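Vanadium-dependent bromoperoxidase (Corallina officinalis, PDB 1QHB) catalyses the halogenation of organic substrates with bromide and hydrogen peroxide, using a vanadate cofactor, as a dodecamer stabilised by one calcium ion per subunit. Local coordinates at residues I185-I189 / V218-L223; T293-V297 / D458-G462; I568-E572 / T592-I596. One frame throughout, in Å; residues are numbered along the deposited sequence.

Contact 1 of 3, residues I185-I189 / V218-L223; sequences IRSAI and VTVGNL
I189 and I185, one turn apart on helix 182-192, pack against V218, V220 and L223 of the loop that follows helix 208-213. The apolar contacts fall into two groups. I185 splits its branches: CD1 reaches L223 CD2 at 3.8 Å, while CG2 meets V220 CG2, the two side chains crossing at about a right angle. I189 is shared more widely. Its CG1 touches both V218 CG1 and L223 CD1, and its CD1 touches V220 CG2 at 3.8 Å. A second kind of contact is with the loop backbone. CD1 of I189 rests against the peptide joining T219 to V220, 3.6 Å from V220 N. The I189 chi1 of -73° puts CG1 beside the backbone N and leaves CG2 anti to it, 3.4 Å from V218 O. An alanine here would lose CG1, CG2 and CD1, which would probably open a gap before the T219-V220 peptide and leave V218 and V220 less firmly packed. Hydrogen bonds within the loop shape it: T219 N gives one to N222 OD1 at 3.0 Å, from above the carbonyl plane, and N222 N returns one to T219 O, closing a type I turn. Just beyond the helical segment, V218 N is hydrogen-bonded to N193 OD1. The joint between the two segments thus rests on branched aliphatic side chains packed against each other and against the loop backbone, without directed bonds.

Contact 2 of 3, residues T293-V297 / D458-G462; sequences TDLKV and DVSPG
D294 and S460 meet because their torsions send their oxygens to the same place: CG of D294 stands anti to the backbone N (chi1 169°), and OG of S460 anti to its carbonyl carbon (chi1 -60°). S460 OG donates to D294 OD1 in a bond modelled very short, 2.4 Å, so its exact length is doubtful. The same hydroxyl accepts from K296 N at 3.3 Å, nearly straight at 165°. It therefore links the aspartate to a backbone N-H in the first turn of helix 295-302. The other carboxylate oxygen, D294 OD2, takes V297 N at 3.1 Å, on the anti side and somewhat out of the carboxylate plane. Two waters fill in the polar network. Water 1 donates to D294 OD1 at 2.7 Å and weakly to D458 O, while water 2 bridges D294 OD2 and V459 O.

Carbon packing flanks these bonds. CB of D458 lies against CB and CG of D294, CB of L295 faces CB of S460 at 3.9 Å, and the extended chain of K296 runs past S460 OG toward the ring of P461. Separately, a methyl, V297 CG2, lies against the D458 carboxylate, 3.8 Å from D458 OD2. D294 OD2 and D458 OD2 are 4.9 Å apart, a proximity of like charges that the helix N terminus and its N-H groups would probably ease. D294 also packs on N453 of helix 439-456. The arrangement is a helix N-cap: D294 caps its own helix through V297 N, and a serine from a loop distant in sequence takes the N-H of K296.

Contact 3 of 3, residues I568-E572 / T592-I596; sequences IGILE and TTIQI
I596, the C-terminal residue, comes up to E572 with their CA atoms 6.1 Å apart, the nearest CA pair of segments 568-572 and 592-596. The helical segment is regular, E572 N bonding back to I568 O at 2.9 Å, and this spacing brings I568, L571 and E572 onto the face that meets the strand. In the extended segment the side chains alternate, so that I594 and I596 point toward the helix while T593 and Q595 do not touch it.

I596 carries most of the contact. CG2 stands anti to the backbone N, chi1 (to CG1) being -56°, and lies over the helix backbone, 3.8 Å from E572 N, with CB of L571 next to it. CD1 on the other branch meets L571 CD1 at 4.1 Å and I568 CG2 at 4.2 Å. The L571 and I596 side chains cross at about a right angle. I594 adds its CG2, in the crowded position between backbone N and carbonyl carbon, which touches I568 CD1 at 4.3 Å. Its CD1 faces E572 OE2 at 4.2 Å, a plain contact of methyl and carboxylate oxygen. E572 offers CG to I596 CG2, and its chain, extended beyond CG, carries the carboxylate on past I594 CD1, OE1 forming a salt bridge with R29.

Strand 593-595 pairs antiparallel with strand 585-587 in a two-stranded hairpin laid against helix 553-574, L586 packing on both I568 and I594. L571 also touches L382 of helix 376-402, and I570, which does not meet the C-terminal segment, packs on V386 and R389 of that helix. The backbone of T593 is hydrogen-bonded to a neighbouring subunit, whose R403 NH2 and I401 O bond to OE1 and NE2 of Q595.

Along the chain the three contacts follow in series; none encloses or crosses another. Contact 1 closes 28 residues, including helices 196-199 and 208-213, and ties helix 182-192 to the loop beyond them. Contact 2 spans 160 residues, a largely helical interval that holds the calcium site and K398 and R406 of the vanadate site, and joins the start of helix 295-302 to the loop after helix 439-456. The other vanadate residues lie between contacts 2 and 3. Contact 3 closes 19 residues and folds the C-terminal hairpin onto helix 553-574. Contacts 2 and 3 lie on opposite sides of the chain's centre, their own centres 51 Å apart.

Contact 1 of 3, residues I185-I189 / V218-L223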
loop_
_atom_site.group_PDB
_atom_site.type_symbol
_atom_site.label_atom_id
_atom_site.label_comp_id
_atom_site.label_asym_id
_atom_site.label_seq_id
_atom_site.Cartn_x
_atom_site.Cartn_y
_atom_site.Cartn_z
ATOM N N ILE A 185 -27.904 8.328 64.610
ATOM C CA ILE A 185 -26.564 7.938 64.162
ATOM C C ILE A 185 -26.172 6.597 64.712
ATOM O O ILE A 185 -25.756 5.679 63.979
ATOM C CB ILE A 185 -25.544 9.027 64.486
ATOM C CG1 ILE A 185 -25.894 10.313 63.709
ATOM C CG2 ILE A 185 -24.087 8.632 64.231
ATOM C CD1 ILE A 185 -25.706 10.196 62.207
ATOM N N ARG A 186 -26.338 6.362 66.014
ATOM C CA ARG A 186 -25.929 5.087 66.624
ATOM C C ARG A 186 -26.714 3.919 66.090
ATOM O O ARG A 186 -26.231 2.812 65.904
ATOM C CB ARG A 186 -26.109 5.244 68.128
ATOM C CG ARG A 186 -25.208 6.279 68.768
ATOM C CD ARG A 186 -23.763 5.820 68.902
ATOM N NE ARG A 186 -23.288 5.952 70.279
ATOM C CZ ARG A 186 -22.284 5.286 70.837
ATOM N NH1 ARG A 186 -21.577 4.388 70.155
ATOM N NH2 ARG A 186 -21.973 5.509 72.113
ATOM N N SER A 187 -28.000 4.096 65.848
ATOM C CA SER A 187 -28.868 3.053 65.306
ATOM C C SER A 187 -28.544 2.812 63.848
ATOM O O SER A 187 -28.627 1.675 63.377
ATOM C CB SER A 187 -30.322 3.449 65.589
ATOM O OG SER A 187 -31.093 3.410 64.422
ATOM N N ALA A 188 -28.102 3.814 63.098
ATOM C CA ALA A 188 -27.719 3.688 61.706
ATOM C C ALA A 188 -26.481 2.813 61.624
ATOM O O ALA A 188 -26.425 1.895 60.827
ATOM C CB ALA A 188 -27.246 5.034 61.132
ATOM N N ILE A 189 -25.493 3.146 62.461
ATOM C CA ILE A 189 -24.240 2.398 62.405
ATOM C C ILE A 189 -24.334 0.951 62.850
ATOM O O ILE A 189 -23.623 0.038 62.427
ATOM C CB ILE A 189 -23.256 3.195 63.285
ATOM C CG1 ILE A 189 -22.847 4.475 62.524
ATOM C CG2 ILE A 189 -22.021 2.436 63.705
ATOM C CD1 ILE A 189 -22.171 5.477 63.466
ATOM N N VAL A 218 -18.622 0.193 59.816
ATOM C CA VAL A 218 -19.098 1.565 59.712
ATOM C C VAL A 218 -18.890 2.281 61.044
ATOM O O VAL A 218 -19.160 1.696 62.092
ATOM C CB VAL A 218 -20.583 1.536 59.347
ATOM C CG1 VAL A 218 -21.143 2.938 59.171
ATOM C CG2 VAL A 218 -20.729 0.653 58.109
ATOM N N THR A 219 -18.387 3.495 61.009
ATOM C CA THR A 219 -18.160 4.311 62.180
ATOM C C THR A 219 -18.745 5.700 61.867
ATOM O O THR A 219 -19.044 6.008 60.707
ATOM C CB THR A 219 -16.664 4.513 62.472
ATOM O OG1 THR A 219 -16.132 5.211 61.323
ATOM C CG2 THR A 219 -15.845 3.251 62.664
ATOM N N VAL A 220 -18.819 6.604 62.832
ATOM C CA VAL A 220 -19.285 7.961 62.595
ATOM C C VAL A 220 -18.356 8.652 61.590
ATOM O O VAL A 220 -18.831 9.460 60.798
ATOM C CB VAL A 220 -19.275 8.869 63.856
ATOM C CG1 VAL A 220 -19.931 10.220 63.555
ATOM C CG2 VAL A 220 -19.998 8.224 65.002
ATOM N N GLY A 221 -17.072 8.342 61.588
ATOM C CA GLY A 221 -16.081 8.928 60.720
ATOM C C GLY A 221 -16.126 8.474 59.294
ATOM O O GLY A 221 -15.530 9.149 58.457
ATOM N N ASN A 222 -16.775 7.365 58.986
ATOM C CA ASN A 222 -16.863 6.973 57.566
ATOM C C ASN A 222 -18.316 6.864 57.118
ATOM O O ASN A 222 -18.565 6.518 55.951
ATOM C CB ASN A 222 -16.089 5.702 57.316
ATOM C CG ASN A 222 -16.627 4.456 57.913
ATOM O OD1 ASN A 222 -17.798 4.302 58.182
ATOM N ND2 ASN A 222 -15.710 3.522 58.141
ATOM N N LEU A 223 -19.246 7.194 58.001
ATOM C CA LEU A 223 -20.666 7.068 57.684
ATOM C C LEU A 223 -21.057 7.918 56.495
ATOM O O LEU A 223 -20.888 9.155 56.396
ATOM C CB LEU A 223 -21.555 7.394 58.890
ATOM C CG LEU A 223 -23.059 7.305 58.722
ATOM C CD1 LEU A 223 -23.580 5.870 58.622
ATOM C CD2 LEU A 223 -23.739 7.956 59.927
#

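Contact 2 of 3, residues T293-V297 / D458-G462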
loop_
_atom_site.group_PDB
_atom_site.type_symbol
_atom_site.label_atom_id
_atom_site.label_comp_id
_atom_site.label_asym_id
_atom_site.label_seq_id
_atom_site.Cartn_x
_atom_site.Cartn_y
_atom_site.Cartn_z
ATOM N N THR A 293 -43.562 8.489 48.032
ATOM C CA THR A 293 -43.721 7.636 49.194
ATOM C C THR A 293 -45.091 6.972 49.136
ATOM O O THR A 293 -45.397 6.138 49.990
ATOM C CB THR A 293 -43.639 8.453 50.497
ATOM O OG1 THR A 293 -44.605 9.530 50.462
ATOM C CG2 THR A 293 -42.255 9.080 50.613
ATOM N N ASP A 294 -45.877 7.266 48.131
ATOM C CA ASP A 294 -47.161 6.641 47.931
ATOM C C ASP A 294 -47.061 5.723 46.697
ATOM O O ASP A 294 -46.602 6.155 45.624
ATOM C CB ASP A 294 -48.205 7.741 47.709
ATOM C CG ASP A 294 -49.489 7.118 47.228
ATOM O OD1 ASP A 294 -50.211 6.515 48.043
ATOM O OD2 ASP A 294 -49.784 7.195 46.031
ATOM N N LEU A 295 -47.587 4.496 46.838
ATOM C CA LEU A 295 -47.573 3.526 45.772
ATOM C C LEU A 295 -48.144 3.984 44.460
ATOM O O LEU A 295 -47.474 3.781 43.406
ATOM C CB LEU A 295 -48.332 2.257 46.192
ATOM C CG LEU A 295 -48.168 1.104 45.171
ATOM C CD1 LEU A 295 -46.688 0.754 45.088
ATOM C CD2 LEU A 295 -49.036 -0.088 45.558
ATOM N N LYS A 296 -49.342 4.601 44.460
ATOM C CA LYS A 296 -49.847 5.012 43.123
ATOM C C LYS A 296 -49.049 6.093 42.458
ATOM O O LYS A 296 -48.928 6.055 41.217
ATOM C CB LYS A 296 -51.316 5.419 43.247
ATOM C CG LYS A 296 -52.160 4.212 43.677
ATOM C CD LYS A 296 -53.590 4.732 43.901
ATOM C CE LYS A 296 -54.523 3.547 44.138
ATOM N NZ LYS A 296 -55.919 3.955 43.798
ATOM N N VAL A 297 -48.536 7.071 43.224
ATOM C CA VAL A 297 -47.705 8.140 42.608
ATOM C C VAL A 297 -46.395 7.517 42.143
ATOM O O VAL A 297 -45.910 7.778 41.044
ATOM C CB VAL A 297 -47.403 9.217 43.649
ATOM C CG1 VAL A 297 -46.417 10.235 43.155
ATOM C CG2 VAL A 297 -48.694 9.873 44.151
ATOM N N ASP A 458 -52.335 11.638 49.993
ATOM C CA ASP A 458 -52.195 10.585 49.001
ATOM C C ASP A 458 -52.537 9.255 49.648
ATOM O O ASP A 458 -51.999 8.887 50.691
ATOM C CB ASP A 458 -50.789 10.500 48.412
ATOM C CG ASP A 458 -50.534 11.576 47.385
ATOM O OD1 ASP A 458 -51.527 12.028 46.773
ATOM O OD2 ASP A 458 -49.358 11.969 47.203
ATOM N N VAL A 459 -53.514 8.552 49.077
ATOM C CA VAL A 459 -53.929 7.277 49.663
ATOM C C VAL A 459 -53.760 6.116 48.683
ATOM O O VAL A 459 -54.086 6.158 47.501
ATOM C CB VAL A 459 -55.375 7.253 50.186
ATOM C CG1 VAL A 459 -55.557 6.021 51.065
ATOM C CG2 VAL A 459 -55.753 8.499 50.972
ATOM N N SER A 460 -53.185 5.043 49.226
ATOM C CA SER A 460 -52.956 3.792 48.519
ATOM C C SER A 460 -53.070 2.651 49.538
ATOM O O SER A 460 -52.755 2.843 50.715
ATOM C CB SER A 460 -51.564 3.715 47.884
ATOM O OG SER A 460 -51.416 4.777 46.964
ATOM N N PRO A 461 -53.526 1.488 49.094
ATOM C CA PRO A 461 -53.674 0.349 49.972
ATOM C C PRO A 461 -52.324 -0.109 50.522
ATOM O O PRO A 461 -51.297 -0.055 49.846
ATOM C CB PRO A 461 -54.279 -0.738 49.098
ATOM C CG PRO A 461 -54.640 -0.116 47.801
ATOM C CD PRO A 461 -53.921 1.196 47.696
ATOM N N GLY A 462 -52.300 -0.587 51.757
ATOM C CA GLY A 462 -51.141 -1.082 52.447
ATOM C C GLY A 462 -50.254 -0.016 53.066
ATOM O O GLY A 462 -50.449 1.190 52.993
HETATM O O HOH W 1 -50.442 5.815 50.619
HETATM O O HOH W 2 -52.256 7.272 45.843
#

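Contact 3 of 3, residues I568-E572 / T592-I596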
loop_
_atom_site.group_PDB
_atom_site.type_symbol
_atom_site.label_atom_id
_atom_site.label_comp_id
_atom_site.label_asym_id
_atom_site.label_seq_id
_atom_site.Cartn_x
_atom_site.Cartn_y
_atom_site.Cartn_z
ATOM N N ILE A 568 -7.275 9.750 31.385
ATOM C CA ILE A 568 -5.882 9.319 31.140
ATOM C C ILE A 568 -5.676 9.044 29.643
ATOM O O ILE A 568 -4.659 9.405 29.043
ATOM C CB ILE A 568 -5.566 8.055 31.994
ATOM C CG1 ILE A 568 -5.306 8.387 33.441
ATOM C CG2 ILE A 568 -4.388 7.273 31.394
ATOM C CD1 ILE A 568 -5.235 7.258 34.475
ATOM N N GLY A 569 -6.660 8.413 28.993
ATOM C CA GLY A 569 -6.626 8.142 27.553
ATOM C C GLY A 569 -6.538 9.364 26.664
ATOM O O GLY A 569 -5.726 9.448 25.736
ATOM N N ILE A 570 -7.317 10.403 27.027
ATOM C CA ILE A 570 -7.244 11.678 26.335
ATOM C C ILE A 570 -5.875 12.356 26.541
ATOM O O ILE A 570 -5.184 12.893 25.647
ATOM C CB ILE A 570 -8.373 12.621 26.804
ATOM C CG1 ILE A 570 -9.712 12.065 26.272
ATOM C CG2 ILE A 570 -8.103 14.022 26.375
ATOM C CD1 ILE A 570 -10.974 12.722 26.846
ATOM N N LEU A 571 -5.415 12.342 27.780
ATOM C CA LEU A 571 -4.093 13.001 27.967
ATOM C C LEU A 571 -3.014 12.291 27.157
ATOM O O LEU A 571 -2.134 12.953 26.597
ATOM C CB LEU A 571 -3.669 12.938 29.432
ATOM C CG LEU A 571 -4.500 13.892 30.305
ATOM C CD1 LEU A 571 -4.106 13.692 31.754
ATOM C CD2 LEU A 571 -4.294 15.304 29.825
ATOM N N GLU A 572 -3.040 10.966 27.136
ATOM C CA GLU A 572 -2.011 10.231 26.367
ATOM C C GLU A 572 -2.023 10.533 24.868
ATOM O O GLU A 572 -0.958 10.673 24.277
ATOM C CB GLU A 572 -2.129 8.700 26.446
ATOM C CG GLU A 572 -1.962 8.243 27.903
ATOM C CD GLU A 572 -2.194 6.747 28.050
ATOM O OE1 GLU A 572 -2.858 6.164 27.160
ATOM O OE2 GLU A 572 -1.705 6.182 29.055
ATOM N N THR A 592 -1.343 4.945 43.019
ATOM C CA THR A 592 -0.111 4.932 42.263
ATOM C C THR A 592 -0.084 6.150 41.368
ATOM O O THR A 592 -1.088 6.841 41.203
ATOM C CB THR A 592 -0.026 3.647 41.411
ATOM O OG1 THR A 592 -1.060 3.706 40.419
ATOM C CG2 THR A 592 -0.231 2.403 42.261
ATOM N N THR A 593 1.074 6.441 40.813
ATOM C CA THR A 593 1.228 7.596 39.943
ATOM C C THR A 593 1.507 7.176 38.501
ATOM O O THR A 593 2.270 6.238 38.351
ATOM C CB THR A 593 2.308 8.507 40.545
ATOM O OG1 THR A 593 1.607 9.211 41.607
ATOM C CG2 THR A 593 2.877 9.560 39.653
ATOM N N ILE A 594 0.909 7.858 37.511
ATOM C CA ILE A 594 1.301 7.567 36.130
ATOM C C ILE A 594 1.884 8.832 35.562
ATOM O O ILE A 594 1.422 9.905 35.924
ATOM C CB ILE A 594 0.185 6.996 35.233
ATOM C CG1 ILE A 594 0.779 6.726 33.850
ATOM C CG2 ILE A 594 -1.041 7.884 35.210
ATOM C CD1 ILE A 594 -0.183 6.042 32.924
ATOM N N GLN A 595 2.957 8.789 34.769
ATOM C CA GLN A 595 3.522 10.005 34.187
ATOM C C GLN A 595 3.181 9.947 32.709
ATOM O O GLN A 595 3.384 8.938 32.040
ATOM C CB GLN A 595 5.036 10.030 34.424
ATOM C CG GLN A 595 5.354 10.120 35.923
ATOM C CD GLN A 595 6.827 9.831 36.213
ATOM O OE1 GLN A 595 7.665 10.717 36.043
ATOM N NE2 GLN A 595 7.155 8.615 36.665
ATOM N N ILE A 596 2.541 10.975 32.186
ATOM C CA ILE A 596 2.043 11.102 30.840
ATOM C C ILE A 596 2.647 12.294 30.115
ATOM O O ILE A 596 3.102 12.094 28.958
ATOM C CB ILE A 596 0.508 11.261 30.850
ATOM C CG1 ILE A 596 -0.165 10.090 31.596
ATOM C CG2 ILE A 596 -0.026 11.324 29.428
ATOM C CD1 ILE A 596 -1.619 10.393 31.971
ATOM O OXT ILE A 596 2.436 13.440 30.536
#